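Local coordinates for putative cell adhesion protein (Parabacteroides distasonis, PDB 3LIU) that is probably a fimbrial subunit of the FimA/Mfa1 family, built into adhesive pili on the bacterial surface, at residues V172-G186 and V354-I367. Residues are numbered along the deposited sequence; the frame is centred on the assembly and turned at random. Where two conformers were deposited one is given.
Sequences VRDVASIALAGADIG and VQRNYKYEISLTII
Arg356 reaches Val172, Arg173 and Asp174 because its CG sits between its own backbone N and carbonyl carbon (chi1 70°) and the chain then bends at chi3; Asn357, with CG anti to N (chi1 -156°), carries its amide across the Arg173 side chain, OD1 at the guanidinium edge. The Arg356 guanidinium gives NE to Arg173 O in its own plane, at 3.2 Å and nearly straight, while NH2 serves two acceptors: Val172 O, approached from above the carbonyl plane, and Asp174 OD1 in a salt bridge of 3.1 Å, the carboxylate turned steeply against the guanidinium. NH1 goes to Gly221 O. In the other direction, Arg173 NH1 meets a lone pair of Asn357 OD1 at 3.0 Å, the two groups nearly coplanar; NH1 also bonds Trp392 O, and Arg173 NH2 bridges to Asp40. With an alanine at Arg356, buried Asp174 would probably keep Ser128 but lose its charged mate here, and the carbonyls of Val172, Arg173 and Gly221 a donor each. Asn357 N to Val175 O leads into a parallel ladder that includes Ser177 N to Tyr358 O. A beta bulge at Ala181 and Gly182 aims both N-H groups at Ile362 O, the second weakly. On one face Leu180 CD1 packs on Leu364 CG (3.7 Å), and Val311 of strand 308-319 covers both, consistent with a transthyretin-like sandwich. Polar side-chain bonds thus fasten the buried approach; backbone bonds and aliphatic packing carry the pair onward.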
ATOM      1  N   VAL A 172     -10.060  -1.115  -5.989  1.00 14.58           N
ATOM      2  CA  VAL A 172      -8.626  -1.280  -5.985  1.00 12.38           C
ATOM      3  C   VAL A 172      -8.058  -0.939  -4.628  1.00 13.26           C
ATOM      4  O   VAL A 172      -8.360   0.109  -4.079  1.00 13.55           O
ATOM      5  CB  VAL A 172      -7.945  -0.420  -7.063  1.00 14.43           C
ATOM      6  CG1 VAL A 172      -6.403  -0.640  -7.021  1.00 12.37           C
ATOM      7  CG2 VAL A 172      -8.512  -0.761  -8.417  1.00  6.54           C
ATOM      8  N   ARG A 173      -7.223  -1.823  -4.096  1.00 13.54           N
ATOM      9  CA  ARG A 173      -6.644  -1.607  -2.764  1.00 15.27           C
ATOM     10  C   ARG A 173      -5.858  -0.304  -2.713  1.00 11.97           C
ATOM     11  O   ARG A 173      -5.292   0.119  -3.701  1.00 11.16           O
ATOM     12  CB  ARG A 173      -5.730  -2.751  -2.354  1.00 13.84           C
ATOM     13  CG  ARG A 173      -6.412  -4.093  -2.157  1.00 14.38           C
ATOM     14  CD  ARG A 173      -5.379  -5.150  -1.738  1.00 16.35           C
ATOM     15  NE  ARG A 173      -5.912  -6.520  -1.696  1.00 15.62           N
ATOM     16  CZ  ARG A 173      -6.120  -7.313  -2.758  1.00 18.89           C
ATOM     17  NH1 ARG A 173      -5.884  -6.893  -3.970  1.00  9.81           N
ATOM     18  NH2 ARG A 173      -6.586  -8.553  -2.603  1.00 16.58           N
ATOM     19  N   ASP A 174      -5.828   0.304  -1.533  1.00 11.85           N
ATOM     20  CA  ASP A 174      -5.107   1.529  -1.300  1.00 12.53           C
ATOM     21  C   ASP A 174      -3.688   1.228  -0.734  1.00 13.79           C
ATOM     22  O   ASP A 174      -2.921   2.145  -0.507  1.00 14.84           O
ATOM     23  CB  ASP A 174      -5.896   2.430  -0.326  1.00 15.31           C
ATOM     24  CG  ASP A 174      -7.085   3.175  -0.986  1.00 17.81           C
ATOM     25  OD1 ASP A 174      -7.410   2.970  -2.173  1.00 13.10           O
ATOM     26  OD2 ASP A 174      -7.703   4.017  -0.281  1.00 12.49           O
ATOM     27  N   VAL A 175      -3.341  -0.047  -0.499  1.00 11.23           N
ATOM     28  CA  VAL A 175      -2.040  -0.412   0.015  1.00 10.03           C
ATOM     29  C   VAL A 175      -1.282  -1.250  -1.053  1.00 11.86           C
ATOM     30  O   VAL A 175      -1.894  -1.767  -1.993  1.00 10.77           O
ATOM     31  CB  VAL A 175      -2.106  -1.222   1.355  1.00  9.60           C
ATOM     32  CG1 VAL A 175      -2.571  -0.352   2.529  1.00  8.04           C
ATOM     33  CG2 VAL A 175      -2.997  -2.440   1.201  1.00 10.23           C
ATOM     34  N   ALA A 176       0.030  -1.377  -0.861  1.00 10.92           N
ATOM     35  CA  ALA A 176       0.923  -2.302  -1.596  1.00 10.07           C
ATOM     36  C   ALA A 176       1.412  -3.337  -0.608  1.00 13.71           C
ATOM     37  O   ALA A 176       1.394  -3.090   0.614  1.00 11.95           O
ATOM     38  CB  ALA A 176       2.155  -1.548  -2.228  1.00 10.41           C
ATOM     39  N   SER A 177       1.868  -4.488  -1.132  1.00 10.91           N
ATOM     40  CA  SER A 177       2.376  -5.569  -0.307  1.00 12.01           C
ATOM     41  C   SER A 177       3.842  -5.734  -0.605  1.00 13.76           C
ATOM     42  O   SER A 177       4.209  -5.792  -1.781  1.00 11.67           O
ATOM     43  CB  SER A 177       1.664  -6.865  -0.658  1.00 10.83           C
ATOM     44  OG  SER A 177       2.353  -7.981  -0.095  1.00 12.27           O
ATOM     45  N   ILE A 178       4.691  -5.759   0.429  1.00 11.09           N
ATOM     46  CA  ILE A 178       6.118  -5.931   0.219  1.00  9.30           C
ATOM     47  C   ILE A 178       6.580  -7.149   0.999  1.00 11.27           C
ATOM     48  O   ILE A 178       6.286  -7.292   2.208  1.00 10.95           O
ATOM     49  CB  ILE A 178       6.958  -4.671   0.637  1.00 11.75           C
ATOM     50  CG1 ILE A 178       6.544  -3.451  -0.171  1.00 11.36           C
ATOM     51  CG2 ILE A 178       8.459  -4.913   0.446  1.00 13.33           C
ATOM     52  CD1 ILE A 178       7.218  -2.093   0.273  1.00  7.13           C
ATOM     53  N   ALA A 179       7.298  -8.032   0.329  1.00 10.08           N
ATOM     54  CA  ALA A 179       7.823  -9.250   0.975  1.00 11.63           C
ATOM     55  C   ALA A 179       9.192  -9.619   0.445  1.00 13.59           C
ATOM     56  O   ALA A 179       9.513  -9.345  -0.717  1.00 12.65           O
ATOM     57  CB  ALA A 179       6.872 -10.404   0.789  1.00 12.08           C
ATOM     58  N   LEU A 180       9.996 -10.216   1.330  1.00 12.20           N
ATOM     59  CA  LEU A 180      11.255 -10.821   1.000  1.00 12.30           C
ATOM     60  C   LEU A 180      10.983 -12.269   0.592  1.00 15.18           C
ATOM     61  O   LEU A 180      10.570 -13.101   1.422  1.00 15.29           O
ATOM     62  CB  LEU A 180      12.224 -10.798   2.208  1.00 11.75           C
ATOM     63  CG  LEU A 180      13.614 -11.404   1.973  1.00 13.16           C
ATOM     64  CD1 LEU A 180      14.496 -10.494   1.119  1.00  7.72           C
ATOM     65  CD2 LEU A 180      14.316 -11.786   3.292  1.00 11.79           C
ATOM     66  N   ALA A 181      11.218 -12.545  -0.685  1.00 17.32           N
ATOM     67  CA  ALA A 181      10.979 -13.829  -1.299  1.00 19.38           C
ATOM     68  C   ALA A 181      12.183 -14.731  -1.080  1.00 20.29           C
ATOM     69  O   ALA A 181      12.037 -15.921  -0.962  1.00 19.13           O
ATOM     70  CB  ALA A 181      10.722 -13.641  -2.785  1.00 20.38           C
ATOM     71  N   GLY A 182      13.374 -14.181  -1.018  1.00 21.45           N
ATOM     72  CA  GLY A 182      14.536 -15.023  -0.659  1.00 22.04           C
ATOM     73  C   GLY A 182      15.779 -14.203  -0.396  1.00 20.91           C
ATOM     74  O   GLY A 182      15.862 -13.052  -0.794  1.00 19.73           O
ATOM     75  N   ALA A 183      16.737 -14.794   0.315  1.00 24.05           N
ATOM     76  CA  ALA A 183      17.992 -14.110   0.626  1.00 23.93           C
ATOM     77  C   ALA A 183      19.117 -15.104   0.712  1.00 25.61           C
ATOM     78  O   ALA A 183      19.340 -15.672   1.769  1.00 29.00           O
ATOM     79  CB  ALA A 183      17.877 -13.361   1.923  1.00 23.27           C
ATOM     80  N   ASP A 184      19.828 -15.318  -0.391  1.00 23.85           N
ATOM     81  CA  ASP A 184      20.970 -16.235  -0.395  1.00 24.17           C
ATOM     82  C   ASP A 184      22.273 -15.535  -0.786  1.00 20.89           C
ATOM     83  O   ASP A 184      22.293 -14.334  -0.954  1.00 20.50           O
ATOM     84  CB  ASP A 184      20.690 -17.442  -1.302  1.00 28.20           C
ATOM     85  CG  ASP A 184      20.276 -17.042  -2.703  1.00 36.85           C
ATOM     86  OD1 ASP A 184      20.659 -15.936  -3.150  1.00 45.23           O
ATOM     87  OD2 ASP A 184      19.566 -17.848  -3.354  1.00 56.41           O
ATOM     88  N   ILE A 185      23.341 -16.311  -0.920  1.00 23.36           N
ATOM     89  CA  ILE A 185      24.699 -15.798  -1.053  1.00 21.89           C
ATOM     90  C   ILE A 185      25.157 -16.000  -2.470  1.00 22.50           C
ATOM     91  O   ILE A 185      24.675 -16.888  -3.166  1.00 24.34           O
ATOM     92  CB  ILE A 185      25.721 -16.524  -0.096  1.00 20.50           C
ATOM     93  CG1 ILE A 185      25.664 -18.052  -0.264  1.00 23.72           C
ATOM     94  CG2 ILE A 185      25.441 -16.162   1.335  1.00 25.07           C
ATOM     95  CD1 ILE A 185      26.838 -18.808   0.257  1.00 21.16           C
ATOM     96  N   GLY A 186      26.132 -15.201  -2.873  1.00 21.02           N
ATOM     97  CA  GLY A 186      26.859 -15.406  -4.125  1.00 21.88           C
ATOM     98  C   GLY A 186      28.250 -14.841  -3.937  1.00 21.79           C
ATOM     99  O   GLY A 186      28.550 -14.267  -2.894  1.00 23.71           O
ATOM    100  N   VAL A 354       6.930   2.422  -5.121  1.00 12.69           N
ATOM    101  CA  VAL A 354       5.848   1.741  -4.430  1.00 11.65           C
ATOM    102  C   VAL A 354       4.495   2.309  -4.817  1.00 11.04           C
ATOM    103  O   VAL A 354       4.157   3.434  -4.466  1.00 10.30           O
ATOM    104  CB  VAL A 354       6.036   1.793  -2.881  1.00 13.40           C
ATOM    105  CG1 VAL A 354       4.913   1.053  -2.159  1.00 10.06           C
ATOM    106  CG2 VAL A 354       7.420   1.243  -2.492  1.00  9.39           C
ATOM    107  N   GLN A 355       3.715   1.494  -5.538  1.00 10.44           N
ATOM    108  CA  GLN A 355       2.427   1.908  -6.043  1.00 13.32           C
ATOM    109  C   GLN A 355       1.385   0.920  -5.548  1.00 14.34           C
ATOM    110  O   GLN A 355       1.699  -0.235  -5.259  1.00 12.56           O
ATOM    111  CB  GLN A 355       2.426   1.977  -7.556  1.00 10.87           C
ATOM    112  CG  GLN A 355       3.453   2.916  -8.119  1.00 15.70           C
ATOM    113  CD  GLN A 355       3.404   2.948  -9.659  1.00 20.32           C
ATOM    114  OE1 GLN A 355       2.350   2.807 -10.235  1.00 21.89           O
ATOM    115  NE2 GLN A 355       4.543   3.119 -10.302  1.00 11.59           N
ATOM    116  N   ARG A 356       0.150   1.399  -5.489  1.00 12.38           N
ATOM    117  CA  ARG A 356      -0.951   0.687  -4.834  1.00 13.59           C
ATOM    118  C   ARG A 356      -1.317  -0.628  -5.562  1.00 11.89           C
ATOM    119  O   ARG A 356      -1.219  -0.728  -6.779  1.00 14.12           O
ATOM    120  CB  ARG A 356      -2.174   1.597  -4.791  1.00 13.46           C
ATOM    121  CG  ARG A 356      -2.792   1.825  -6.208  1.00 15.53           C
ATOM    122  CD  ARG A 356      -3.797   2.975  -6.264  1.00 19.00           C
ATOM    123  NE  ARG A 356      -5.031   2.598  -5.643  1.00 15.64           N
ATOM    124  CZ  ARG A 356      -6.225   3.165  -5.878  1.00 13.21           C
ATOM    125  NH1 ARG A 356      -6.368   4.187  -6.702  1.00 14.76           N
ATOM    126  NH2 ARG A 356      -7.300   2.689  -5.244  1.00 15.88           N
ATOM    127  N   ASN A 357      -1.752  -1.600  -4.772  1.00 11.59           N
ATOM    128  CA  ASN A 357      -2.387  -2.822  -5.260  1.00 14.44           C
ATOM    129  C   ASN A 357      -1.461  -3.713  -6.104  1.00 13.79           C
ATOM    130  O   ASN A 357      -1.915  -4.395  -7.014  1.00 12.39           O
ATOM    131  CB  ASN A 357      -3.665  -2.489  -6.032  1.00 14.67           C
ATOM    132  CG  ASN A 357      -4.648  -3.660  -6.043  1.00 15.76           C
ATOM    133  OD1 ASN A 357      -4.878  -4.300  -5.025  1.00 19.64           O
ATOM    134  ND2 ASN A 357      -5.218  -3.930  -7.185  1.00 14.37           N
ATOM    135  N   TYR A 358      -0.166  -3.647  -5.799  1.00 14.70           N
ATOM    136  CA  TYR A 358       0.847  -4.538  -6.337  1.00 13.88           C
ATOM    137  C   TYR A 358       1.518  -5.264  -5.215  1.00 13.68           C
ATOM    138  O   TYR A 358       1.619  -4.760  -4.110  1.00 11.21           O
ATOM    139  CB  TYR A 358       1.937  -3.767  -7.098  1.00 16.72           C
ATOM    140  CG  TYR A 358       1.486  -3.154  -8.403  1.00 15.42           C
ATOM    141  CD1 TYR A 358       1.264  -3.941  -9.531  1.00 16.89           C
ATOM    142  CD2 TYR A 358       1.257  -1.795  -8.502  1.00 12.03           C
ATOM    143  CE1 TYR A 358       0.863  -3.361 -10.736  1.00 16.00           C
ATOM    144  CE2 TYR A 358       0.818  -1.219  -9.676  1.00 17.14           C
ATOM    145  CZ  TYR A 358       0.648  -2.003 -10.798  1.00 16.41           C
ATOM    146  OH  TYR A 358       0.240  -1.410 -11.955  1.00 19.80           O
ATOM    147  N   LYS A 359       1.987  -6.468  -5.518  1.00 17.47           N
ATOM    148  CA  LYS A 359       2.778  -7.249  -4.614  1.00 16.41           C
ATOM    149  C   LYS A 359       4.205  -7.153  -5.122  1.00 16.33           C
ATOM    150  O   LYS A 359       4.459  -7.340  -6.318  1.00 17.45           O
ATOM    151  CB  LYS A 359       2.362  -8.695  -4.636  1.00 16.47           C
ATOM    152  CG  LYS A 359       1.046  -8.974  -4.009  1.00 26.65           C
ATOM    153  CD  LYS A 359       1.032 -10.403  -3.529  1.00 27.11           C
ATOM    154  CE  LYS A 359      -0.199 -10.684  -2.763  1.00 25.73           C
ATOM    155  NZ  LYS A 359      -0.076 -11.903  -1.919  1.00 31.49           N
ATOM    156  N   TYR A 360       5.109  -6.833  -4.206  1.00 12.45           N
ATOM    157  CA  TYR A 360       6.529  -6.727  -4.455  1.00 12.33           C
ATOM    158  C   TYR A 360       7.203  -7.941  -3.820  1.00 14.64           C
ATOM    159  O   TYR A 360       7.046  -8.198  -2.601  1.00 16.70           O
ATOM    160  CB  TYR A 360       7.064  -5.433  -3.843  1.00 15.83           C
ATOM    161  CG  TYR A 360       6.598  -4.218  -4.544  1.00  9.39           C
ATOM    162  CD1 TYR A 360       5.319  -3.721  -4.332  1.00 12.73           C
ATOM    163  CD2 TYR A 360       7.427  -3.531  -5.422  1.00 13.77           C
ATOM    164  CE1 TYR A 360       4.879  -2.575  -4.990  1.00  9.53           C
ATOM    165  CE2 TYR A 360       6.992  -2.395  -6.078  1.00 13.27           C
ATOM    166  CZ  TYR A 360       5.723  -1.934  -5.890  1.00 12.03           C
ATOM    167  OH  TYR A 360       5.305  -0.805  -6.567  1.00 12.67           O
ATOM    168  N   GLU A 361       7.878  -8.729  -4.652  1.00 13.96           N
ATOM    169  CA  GLU A 361       8.598  -9.923  -4.207  0.50 14.86           C
ATOM    170  C   GLU A 361      10.070  -9.680  -4.431  1.00 16.95           C
ATOM    171  O   GLU A 361      10.522  -9.574  -5.582  1.00 15.65           O
ATOM    172  CB  GLU A 361       8.148 -11.149  -4.994  0.50 17.21           C
ATOM    173  CG  GLU A 361       6.676 -11.448  -4.879  0.50 19.40           C
ATOM    174  CD  GLU A 361       6.280 -11.947  -3.504  0.50 25.91           C
ATOM    175  OE1 GLU A 361       7.175 -12.378  -2.739  0.50 24.90           O
ATOM    176  OE2 GLU A 361       5.073 -11.907  -3.192  0.50 28.69           O
ATOM    177  N   ILE A 362      10.817  -9.526  -3.321  1.00 17.08           N
ATOM    178  CA  ILE A 362      12.244  -9.136  -3.337  1.00 16.47           C
ATOM    179  C   ILE A 362      13.132 -10.361  -3.050  1.00 16.86           C
ATOM    180  O   ILE A 362      12.936 -11.059  -2.058  1.00 14.47           O
ATOM    181  CB  ILE A 362      12.507  -8.007  -2.295  1.00 16.52           C
ATOM    182  CG1 ILE A 362      11.606  -6.796  -2.628  1.00 20.22           C
ATOM    183  CG2 ILE A 362      14.001  -7.641  -2.238  1.00 19.30           C
ATOM    184  CD1 ILE A 362      11.688  -5.659  -1.708  1.00 19.01           C
ATOM    185  N   SER A 363      14.059 -10.645  -3.953  1.00 16.04           N
ATOM    186  CA  SER A 363      15.035 -11.708  -3.770  1.00 19.72           C
ATOM    187  C   SER A 363      16.413 -11.092  -3.699  1.00 19.64           C
ATOM    188  O   SER A 363      16.845 -10.404  -4.634  1.00 17.90           O
ATOM    189  CB  SER A 363      14.978 -12.694  -4.946  1.00 18.73           C
ATOM    190  OG  SER A 363      13.683 -13.249  -5.023  1.00 19.11           O
ATOM    191  N   LEU A 364      17.103 -11.349  -2.595  1.00 18.50           N
ATOM    192  CA  LEU A 364      18.423 -10.789  -2.365  1.00 15.90           C
ATOM    193  C   LEU A 364      19.545 -11.778  -2.617  1.00 15.16           C
ATOM    194  O   LEU A 364      19.426 -12.962  -2.288  1.00 14.25           O
ATOM    195  CB  LEU A 364      18.504 -10.276  -0.929  1.00 16.52           C
ATOM    196  CG  LEU A 364      17.519  -9.173  -0.588  1.00 20.23           C
ATOM    197  CD1 LEU A 364      17.824  -8.631   0.857  1.00 15.26           C
ATOM    198  CD2 LEU A 364      17.568  -8.085  -1.649  1.00 12.57           C
ATOM    199  N   THR A 365      20.625 -11.301  -3.228  1.00 15.45           N
ATOM    200  CA  THR A 365      21.843 -12.095  -3.358  1.00 16.70           C
ATOM    201  C   THR A 365      22.882 -11.350  -2.537  1.00 16.95           C
ATOM    202  O   THR A 365      23.274 -10.234  -2.892  1.00 17.55           O
ATOM    203  CB  THR A 365      22.332 -12.230  -4.811  1.00 18.31           C
ATOM    204  OG1 THR A 365      21.338 -12.909  -5.586  1.00 21.62           O
ATOM    205  CG2 THR A 365      23.670 -13.031  -4.896  1.00 14.48           C
ATOM    206  N   ILE A 366      23.301 -11.947  -1.426  1.00 14.45           N
ATOM    207  CA  ILE A 366      24.284 -11.321  -0.552  1.00 15.09           C
ATOM    208  C   ILE A 366      25.676 -11.768  -0.960  1.00 16.42           C
ATOM    209  O   ILE A 366      25.945 -12.964  -1.038  1.00 18.45           O
ATOM    210  CB  ILE A 366      23.960 -11.673   0.912  1.00 17.45           C
ATOM    211  CG1 ILE A 366      22.642 -10.970   1.284  1.00 18.65           C
ATOM    212  CG2 ILE A 366      25.129 -11.279   1.845  1.00 12.80           C
ATOM    213  CD1 ILE A 366      21.952 -11.603   2.335  1.00 20.57           C
ATOM    214  N   ILE A 367      26.563 -10.817  -1.244  1.00 15.64           N
ATOM    215  CA  ILE A 367      27.880 -11.127  -1.811  1.00 15.34           C
ATOM    216  C   ILE A 367      29.073 -10.638  -0.969  1.00 13.29           C
ATOM    217  O   ILE A 367      30.209 -10.625  -1.428  1.00 12.89           O
ATOM    218  CB  ILE A 367      27.999 -10.598  -3.279  1.00 17.71           C
ATOM    219  CG1 ILE A 367      27.991  -9.068  -3.319  1.00 19.38           C
ATOM    220  CG2 ILE A 367      26.840 -11.193  -4.153  1.00 13.19           C
ATOM    221  CD1 ILE A 367      28.548  -8.507  -4.635  1.00 19.60           C
TER
HETATM  222  O   HOH W   1       4.272  -9.149  -1.553  1.00 13.77           O